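Side-chain contacts in trypanothione-dependent glyoxalase I (Leishmania major, PDB 2C21), which belongs to the glyoxalase/bleomycin resistance/dioxygenase superfamily and binds nickel(II) at sites built from both subunits of a homodimer: residues 25-30 / 48-53; 112-117 / 122-127. All blocks are in the same frame, centred on the assembly; numbering follows the deposited sequence. Where two conformers were deposited one is given.

Contact 1 of 2, residues 25-30 / 48-53; sequences FYTERL and VFLGYG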
ATOM      1  N   PHE A  25      -5.652   3.217  16.740  1.00 39.30           N
ATOM      2  CA  PHE A  25      -4.387   3.720  16.243  1.00 38.61           C
ATOM      3  C   PHE A  25      -4.542   4.549  14.948  1.00 38.34           C
ATOM      4  O   PHE A  25      -4.117   5.697  14.892  1.00 38.46           O
ATOM      5  CB  PHE A  25      -3.427   2.553  16.004  1.00 38.59           C
ATOM      6  CG  PHE A  25      -2.095   2.980  15.479  1.00 37.60           C
ATOM      7  CD1 PHE A  25      -1.108   3.436  16.344  1.00 36.42           C
ATOM      8  CD2 PHE A  25      -1.839   2.955  14.118  1.00 37.31           C
ATOM      9  CE1 PHE A  25       0.112   3.842  15.866  1.00 35.28           C
ATOM     10  CE2 PHE A  25      -0.621   3.367  13.622  1.00 37.69           C
ATOM     11  CZ  PHE A  25       0.362   3.818  14.493  1.00 35.46           C
ATOM     12  N   TYR A  26      -5.145   3.976  13.911  1.00 38.17           N
ATOM     13  CA  TYR A  26      -5.183   4.646  12.608  1.00 38.30           C
ATOM     14  C   TYR A  26      -6.087   5.879  12.610  1.00 38.45           C
ATOM     15  O   TYR A  26      -5.824   6.836  11.882  1.00 39.18           O
ATOM     16  CB  TYR A  26      -5.530   3.664  11.459  1.00 38.32           C
ATOM     17  CG  TYR A  26      -4.380   2.728  11.138  1.00 38.65           C
ATOM     18  CD1 TYR A  26      -3.269   3.182  10.439  1.00 40.61           C
ATOM     19  CD2 TYR A  26      -4.388   1.404  11.565  1.00 38.93           C
ATOM     20  CE1 TYR A  26      -2.179   2.334  10.171  1.00 40.11           C
ATOM     21  CE2 TYR A  26      -3.330   0.553  11.294  1.00 39.35           C
ATOM     22  CZ  TYR A  26      -2.226   1.012  10.597  1.00 39.89           C
ATOM     23  OH  TYR A  26      -1.163   0.157  10.341  1.00 38.53           O
ATOM     24  N   THR A  27      -7.124   5.877  13.439  1.00 38.40           N
ATOM     25  CA  THR A  27      -7.985   7.057  13.578  1.00 38.46           C
ATOM     26  C   THR A  27      -7.390   8.102  14.531  1.00 38.27           C
ATOM     27  O   THR A  27      -7.105   9.226  14.120  1.00 37.77           O
ATOM     28  CB  THR A  27      -9.426   6.662  14.003  1.00 38.51           C
ATOM     29  OG1 THR A  27      -9.399   5.980  15.262  1.00 38.07           O
ATOM     30  CG2 THR A  27     -10.035   5.741  12.965  1.00 39.20           C
ATOM     31  N   GLU A  28      -7.191   7.728  15.792  1.00 38.56           N
ATOM     32  CA  GLU A  28      -6.765   8.692  16.812  1.00 38.66           C
ATOM     33  C   GLU A  28      -5.302   9.112  16.663  1.00 38.49           C
ATOM     34  O   GLU A  28      -4.979  10.287  16.844  1.00 37.93           O
ATOM     35  CB  GLU A  28      -7.017   8.164  18.232  1.00 38.97           C
ATOM     36  CG  GLU A  28      -8.489   7.847  18.527  1.00 39.92           C
ATOM     37  CD  GLU A  28      -8.700   7.369  19.951  1.00 41.66           C
ATOM     38  OE1 GLU A  28      -7.703   7.277  20.703  1.00 43.34           O
ATOM     39  OE2 GLU A  28      -9.868   7.076  20.320  1.00 43.00           O
ATOM     40  N   ARG A  29      -4.420   8.172  16.335  1.00 38.21           N
ATOM     41  CA  ARG A  29      -2.997   8.512  16.185  1.00 38.58           C
ATOM     42  C   ARG A  29      -2.659   9.060  14.794  1.00 38.30           C
ATOM     43  O   ARG A  29      -1.821   9.943  14.681  1.00 38.55           O
ATOM     44  CB  ARG A  29      -2.078   7.330  16.544  1.00 38.46           C
ATOM     45  CG  ARG A  29      -2.334   6.705  17.928  1.00 39.33           C
ATOM     46  CD  ARG A  29      -1.652   7.449  19.101  1.00 40.41           C
ATOM     47  NE  ARG A  29      -2.038   8.861  19.208  1.00 41.43           N
ATOM     48  CZ  ARG A  29      -3.116   9.331  19.842  1.00 41.46           C
ATOM     49  NH1 ARG A  29      -3.975   8.523  20.449  1.00 42.61           N
ATOM     50  NH2 ARG A  29      -3.342  10.635  19.856  1.00 41.72           N
ATOM     51  N   LEU A  30      -3.300   8.554  13.740  1.00 38.47           N
ATOM     52  CA  LEU A  30      -2.926   8.954  12.376  1.00 38.34           C
ATOM     53  C   LEU A  30      -3.915   9.876  11.647  1.00 38.63           C
ATOM     54  O   LEU A  30      -3.562  10.452  10.615  1.00 38.39           O
ATOM     55  CB  LEU A  30      -2.571   7.715  11.536  1.00 38.60           C
ATOM     56  CG  LEU A  30      -1.183   7.162  11.873  1.00 38.40           C
ATOM     57  CD1 LEU A  30      -0.963   5.775  11.347  1.00 38.89           C
ATOM     58  CD2 LEU A  30      -0.101   8.100  11.347  1.00 39.90           C
ATOM     59  N   VAL A  48     -12.170  -3.909   7.293  1.00 37.69           N
ATOM     60  CA  VAL A  48     -12.390  -2.478   7.586  1.00 37.97           C
ATOM     61  C   VAL A  48     -11.516  -1.647   6.683  1.00 37.64           C
ATOM     62  O   VAL A  48     -10.308  -1.880   6.580  1.00 38.02           O
ATOM     63  CB  VAL A  48     -12.058  -2.093   9.039  1.00 38.17           C
ATOM     64  CG1 VAL A  48     -12.336  -0.599   9.274  1.00 37.58           C
ATOM     65  CG2 VAL A  48     -12.848  -2.957  10.014  1.00 38.65           C
ATOM     66  N   PHE A  49     -12.145  -0.695   6.009  1.00 37.88           N
ATOM     67  CA  PHE A  49     -11.459   0.212   5.111  1.00 38.05           C
ATOM     68  C   PHE A  49     -11.359   1.565   5.791  1.00 38.11           C
ATOM     69  O   PHE A  49     -12.383   2.129   6.246  1.00 37.65           O
ATOM     70  CB  PHE A  49     -12.196   0.300   3.777  1.00 37.91           C
ATOM     71  CG  PHE A  49     -12.128  -0.980   2.978  1.00 39.01           C
ATOM     72  CD1 PHE A  49     -12.990  -2.046   3.260  1.00 40.63           C
ATOM     73  CD2 PHE A  49     -11.198  -1.130   1.957  1.00 39.86           C
ATOM     74  CE1 PHE A  49     -12.908  -3.251   2.536  1.00 39.32           C
ATOM     75  CE2 PHE A  49     -11.118  -2.311   1.230  1.00 37.82           C
ATOM     76  CZ  PHE A  49     -11.975  -3.372   1.519  1.00 39.29           C
ATOM     77  N   LEU A  50     -10.130   2.066   5.880  1.00 39.50           N
ATOM     78  CA  LEU A  50      -9.826   3.378   6.495  1.00 40.24           C
ATOM     79  C   LEU A  50      -8.973   4.204   5.563  1.00 39.91           C
ATOM     80  O   LEU A  50      -8.161   3.673   4.814  1.00 39.53           O
ATOM     81  CB  LEU A  50      -8.999   3.238   7.780  1.00 41.07           C
ATOM     82  CG  LEU A  50      -9.481   2.343   8.914  1.00 43.41           C
ATOM     83  CD1 LEU A  50      -8.799   0.993   8.781  1.00 45.78           C
ATOM     84  CD2 LEU A  50      -9.162   2.994  10.250  1.00 45.11           C
ATOM     85  N   GLY A  51      -9.119   5.512   5.658  1.00 39.54           N
ATOM     86  CA  GLY A  51      -8.297   6.394   4.857  1.00 40.07           C
ATOM     87  C   GLY A  51      -8.507   7.841   5.171  1.00 39.52           C
ATOM     88  O   GLY A  51      -9.244   8.197   6.080  1.00 39.78           O
ATOM     89  N   TYR A  52      -7.853   8.676   4.385  1.00 39.63           N
ATOM     90  CA  TYR A  52      -7.951  10.107   4.530  1.00 39.14           C
ATOM     91  C   TYR A  52      -9.024  10.661   3.602  1.00 39.12           C
ATOM     92  O   TYR A  52      -9.282  11.855   3.572  1.00 39.17           O
ATOM     93  CB  TYR A  52      -6.581  10.732   4.252  1.00 39.50           C
ATOM     94  CG  TYR A  52      -5.556  10.385   5.312  1.00 38.36           C
ATOM     95  CD1 TYR A  52      -5.684  10.875   6.599  1.00 38.35           C
ATOM     96  CD2 TYR A  52      -4.477   9.552   5.035  1.00 38.80           C
ATOM     97  CE1 TYR A  52      -4.758  10.571   7.582  1.00 38.50           C
ATOM     98  CE2 TYR A  52      -3.546   9.232   6.017  1.00 37.77           C
ATOM     99  CZ  TYR A  52      -3.683   9.746   7.283  1.00 38.15           C
ATOM    100  OH  TYR A  52      -2.756   9.455   8.266  1.00 37.31           O
ATOM    101  N   GLY A  53      -9.668   9.781   2.854  1.00 38.39           N
ATOM    102  CA  GLY A  53     -10.758  10.185   1.987  1.00 38.18           C
ATOM    103  C   GLY A  53     -11.452   8.931   1.521  1.00 37.79           C
ATOM    104  O   GLY A  53     -10.973   7.839   1.794  1.00 37.46           O
TER
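Y52 and L50 reach from residues 48-53 toward residues 25-30 with similar first torsions. In Y52, CG stands anti to the carbonyl carbon (chi1 -68°), and the ring carries its hydroxyl to the backbone just past the helix. In L50, CG takes the same position (chi1 -54°), and CD2 is the branch that meets the helix.

The hydroxyl of Y52 is the donor in a hydrogen bond to the backbone O of L30. Y52 OH lies 2.7 Å from L30 O. It sits above the carbonyl plane, 42° out of it, so the bond does not follow a lone pair. Seen from the ring, L30 O lies at the edge, in plane, and it is 3.3 Å from Y52 CE1. The same L30 O accepts a second hydrogen bond, from R7 of the second subunit. R7 also packs on Y52. Two donors from different chains thus hold one carbonyl just past the helix.

The contact places helix 19-29 against strand 45-51. That strand belongs to the mixed sheet of strands 8-15, 60-66, 45-51 and 33-40, one of the two four-stranded sheets of the glyoxalase fold. The helix lies between this sheet and strand 121-126 of the other.

Apolar contact is made at L50. Its CD2 is 3.9 Å from Y26 CB and 4.0 Å from T27 CG2. The side chains of T27 and L50 cross at about a right angle. The hydroxyl of T27 bonds back to the backbone O of I23, while its methyl carbon meets L50. Y26 touches L50 through CB alone, and its ring leads away from the strand. One face of that ring is covered by F25, whose CD2 lies 3.7 Å above its plane. The Y26 hydroxyl is probably hydrogen-bonded to D116.

Contact 2 of 2, residues 112-117 / 122-127; sequences AFVVDP and IELLNE. With NI (nickel (II) ion), chain H.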
ATOM      1  N   ALA A 112      10.342   9.741   9.666  1.00 38.40           N
ATOM      2  CA  ALA A 112      10.347   8.925  10.872  1.00 37.88           C
ATOM      3  C   ALA A 112       9.681   7.608  10.572  1.00 37.78           C
ATOM      4  O   ALA A 112       8.946   7.489   9.590  1.00 37.09           O
ATOM      5  CB  ALA A 112       9.637   9.634  12.020  1.00 38.25           C
ATOM      6  N   PHE A 113       9.971   6.615  11.399  1.00 37.72           N
ATOM      7  CA  PHE A 113       9.288   5.335  11.323  1.00 37.76           C
ATOM      8  C   PHE A 113       8.658   5.038  12.667  1.00 37.44           C
ATOM      9  O   PHE A 113       9.323   5.114  13.698  1.00 36.87           O
ATOM     10  CB  PHE A 113      10.257   4.212  10.946  1.00 37.93           C
ATOM     11  CG  PHE A 113      10.437   4.043   9.472  1.00 38.78           C
ATOM     12  CD1 PHE A 113      11.485   4.667   8.810  1.00 40.41           C
ATOM     13  CD2 PHE A 113       9.554   3.252   8.736  1.00 41.59           C
ATOM     14  CE1 PHE A 113      11.651   4.511   7.440  1.00 40.76           C
ATOM     15  CE2 PHE A 113       9.722   3.085   7.352  1.00 41.36           C
ATOM     16  CZ  PHE A 113      10.770   3.719   6.710  1.00 40.01           C
ATOM     17  N   VAL A 114       7.367   4.698  12.630  1.00 37.45           N
ATOM     18  CA  VAL A 114       6.616   4.274  13.807  1.00 37.45           C
ATOM     19  C   VAL A 114       6.014   2.884  13.556  1.00 37.23           C
ATOM     20  O   VAL A 114       5.929   2.430  12.409  1.00 37.11           O
ATOM     21  CB  VAL A 114       5.513   5.297  14.184  1.00 37.58           C
ATOM     22  CG1 VAL A 114       6.117   6.702  14.303  1.00 38.29           C
ATOM     23  CG2 VAL A 114       4.349   5.273  13.184  1.00 38.01           C
ATOM     24  N   VAL A 115       5.606   2.219  14.633  1.00 36.98           N
ATOM     25  CA  VAL A 115       5.132   0.843  14.556  1.00 36.60           C
ATOM     26  C   VAL A 115       3.680   0.756  15.020  1.00 36.47           C
ATOM     27  O   VAL A 115       3.328   1.291  16.077  1.00 36.43           O
ATOM     28  CB  VAL A 115       6.029  -0.094  15.388  1.00 36.27           C
ATOM     29  CG1 VAL A 115       5.707  -1.560  15.075  1.00 36.66           C
ATOM     30  CG2 VAL A 115       7.504   0.201  15.103  1.00 35.93           C
ATOM     31  N   ASP A 116       2.829   0.107  14.219  1.00 36.40           N
ATOM     32  CA  ASP A 116       1.424  -0.007  14.553  1.00 36.29           C
ATOM     33  C   ASP A 116       1.221  -1.135  15.568  1.00 36.27           C
ATOM     34  O   ASP A 116       2.172  -1.853  15.889  1.00 35.21           O
ATOM     35  CB  ASP A 116       0.554  -0.106  13.268  1.00 36.40           C
ATOM     36  CG  ASP A 116       0.277  -1.520  12.806  1.00 36.50           C
ATOM     37  OD1 ASP A 116       0.926  -2.495  13.264  1.00 35.53           O
ATOM     38  OD2 ASP A 116      -0.629  -1.639  11.933  1.00 37.53           O
ATOM     39  N   PRO A 117      -0.010  -1.282  16.108  1.00 36.74           N
ATOM     40  CA  PRO A 117      -0.202  -2.248  17.198  1.00 36.67           C
ATOM     41  C   PRO A 117       0.139  -3.710  16.873  1.00 36.77           C
ATOM     42  O   PRO A 117       0.426  -4.489  17.800  1.00 36.25           O
ATOM     43  CB  PRO A 117      -1.672  -2.067  17.556  1.00 37.13           C
ATOM     44  CG  PRO A 117      -1.956  -0.630  17.159  1.00 37.26           C
ATOM     45  CD  PRO A 117      -1.257  -0.556  15.831  1.00 36.53           C
ATOM     46  N   ILE A 122       5.180   2.091   9.635  1.00 38.63           N
ATOM     47  CA  ILE A 122       4.623   3.220   8.914  0.67 38.70           C
ATOM     48  C   ILE A 122       5.701   4.302   8.805  1.00 38.57           C
ATOM     49  O   ILE A 122       6.324   4.682   9.807  1.00 38.92           O
ATOM     50  CB  ILE A 122       3.383   3.759   9.633  0.67 38.85           C
ATOM     51  CG1 ILE A 122       2.235   2.754   9.522  0.67 38.87           C
ATOM     52  CG2 ILE A 122       2.956   5.123   9.066  0.67 39.55           C
ATOM     53  CD1 ILE A 122       1.412   2.669  10.749  0.67 38.70           C
ATOM     54  N   GLU A 123       5.914   4.789   7.588  1.00 37.93           N
ATOM     55  CA  GLU A 123       6.854   5.861   7.328  1.00 38.06           C
ATOM     56  C   GLU A 123       6.110   7.185   7.302  1.00 37.82           C
ATOM     57  O   GLU A 123       5.185   7.359   6.519  1.00 37.73           O
ATOM     58  CB  GLU A 123       7.556   5.641   5.981  1.00 38.04           C
ATOM     59  CG  GLU A 123       8.724   6.594   5.719  1.00 39.49           C
ATOM     60  CD  GLU A 123       9.421   6.288   4.406  1.00 40.79           C
ATOM     61  OE1 GLU A 123       8.740   5.990   3.421  1.00 42.40           O
ATOM     62  OE2 GLU A 123      10.654   6.350   4.361  1.00 44.42           O
ATOM     63  N   LEU A 124       6.517   8.104   8.175  1.00 37.58           N
ATOM     64  CA  LEU A 124       5.983   9.444   8.214  1.00 37.44           C
ATOM     65  C   LEU A 124       6.943  10.363   7.487  1.00 37.21           C
ATOM     66  O   LEU A 124       8.130  10.417   7.817  1.00 36.83           O
ATOM     67  CB  LEU A 124       5.824   9.901   9.662  1.00 37.46           C
ATOM     68  CG  LEU A 124       4.920   9.007  10.515  1.00 37.97           C
ATOM     69  CD1 LEU A 124       4.968   9.463  11.972  1.00 39.11           C
ATOM     70  CD2 LEU A 124       3.502   9.043   9.972  1.00 37.37           C
ATOM     71  N   LEU A 125       6.426  11.079   6.500  1.00 37.15           N
ATOM     72  CA  LEU A 125       7.233  11.953   5.669  1.00 37.24           C
ATOM     73  C   LEU A 125       6.680  13.362   5.641  1.00 37.80           C
ATOM     74  O   LEU A 125       5.475  13.561   5.529  1.00 38.04           O
ATOM     75  CB  LEU A 125       7.269  11.439   4.237  1.00 37.47           C
ATOM     76  CG  LEU A 125       7.932  10.079   4.011  1.00 37.84           C
ATOM     77  CD1 LEU A 125       7.783   9.715   2.544  1.00 38.92           C
ATOM     78  CD2 LEU A 125       9.395  10.109   4.414  1.00 38.60           C
ATOM     79  N   ASN A 126       7.567  14.342   5.715  1.00 37.54           N
ATOM     80  CA  ASN A 126       7.160  15.708   5.429  1.00 38.00           C
ATOM     81  C   ASN A 126       6.820  15.797   3.940  1.00 38.01           C
ATOM     82  O   ASN A 126       7.708  15.702   3.082  1.00 38.59           O
ATOM     83  CB  ASN A 126       8.261  16.695   5.791  1.00 37.36           C
ATOM     84  CG  ASN A 126       7.805  18.125   5.655  1.00 37.74           C
ATOM     85  OD1 ASN A 126       7.596  18.830   6.653  1.00 37.78           O
ATOM     86  ND2 ASN A 126       7.616  18.560   4.417  1.00 36.16           N
ATOM     87  N   GLU A 127       5.539  15.969   3.631  1.00 38.14           N
ATOM     88  CA  GLU A 127       5.069  15.771   2.261  1.00 38.05           C
ATOM     89  C   GLU A 127       5.610  16.826   1.330  1.00 38.44           C
ATOM     90  O   GLU A 127       5.941  16.513   0.182  1.00 37.81           O
ATOM     91  CB  GLU A 127       3.545  15.749   2.179  1.00 37.85           C
ATOM     92  CG  GLU A 127       3.025  15.616   0.757  1.00 36.71           C
ATOM     93  CD  GLU A 127       1.514  15.408   0.678  1.00 37.00           C
ATOM     94  OE1 GLU A 127       0.838  15.312   1.730  1.00 36.67           O
ATOM     95  OE2 GLU A 127       1.001  15.339  -0.457  1.00 36.00           O
TER
HETATM   96 NI    NI H1143       8.965   4.578   1.696  0.50 36.35          NI
HETATM   97  O   HOH W   1      10.254   5.910   1.137  1.00 40.82           O
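The beta hairpin of strands 111-115 and 121-126 carries E123, a ligand of the nickel(II) ion, and F113 packs beside it. This hairpin belongs to the second of the two mixed four-stranded sheets of the glyoxalase fold.

The two strands run antiparallel. A112 pairs with L124 and V114 with I122 as hydrogen-bonded pairs. F113 and E123 form the non-hydrogen-bonded pair between them. In the V114 pair, V114 N to I122 O is 3.0 Å and I122 N to V114 O is 2.9 Å.

A112, V114, I122 and L124 project from one face of the sheet. V114 CG1 meets L124 CD1 at 3.8 Å, and these two side chains cross at about a right angle. V114 CG2 lies against I122 CB. Past the strand, D116 CB touches I122 CD1 in the conformer given. Helix 88-97 covers A112 and L124, while F25 and Y26 of helix 19-29 cover I122.

F113 and E123 lie on the other face. The E123 side chain runs out extended, CG opposite the backbone N (chi1 -171°), and reaches past the F113 ring to the metal. E123 CG makes a CH-pi contact over one face of that ring, offset toward the rim and 4.1 Å from the centroid. Ring and carboxylate planes are 32° apart. H80 meets F113 edge-to-face and also binds the nickel. H11 and E62 of the second subunit are further metal ligands. E123 OE1 holds the ion at 2.2 Å, and water 1 binds it at 1.9 Å.

In the fold
Contact 1 closes before contact 2 opens along the chain, and their centres are 13 Å apart. Strand 45-51 of contact 1 and the hairpin of contact 2 belong to different mixed four-stranded sheets. Helix 19-29 bridges them. It faces strand 45-51 in contact 1 and lies against the hairpin of contact 2. F25 also packs on P117, and the two contacts meet where the Y26 hydroxyl reaches D116. Both contacts also touch the second subunit. Contact 1 does so through L30 and Y52, and contact 2 through the shared nickel site and L125 and E127. Helix 19-29 thus lies between the two sheets, and both contacts border the second subunit.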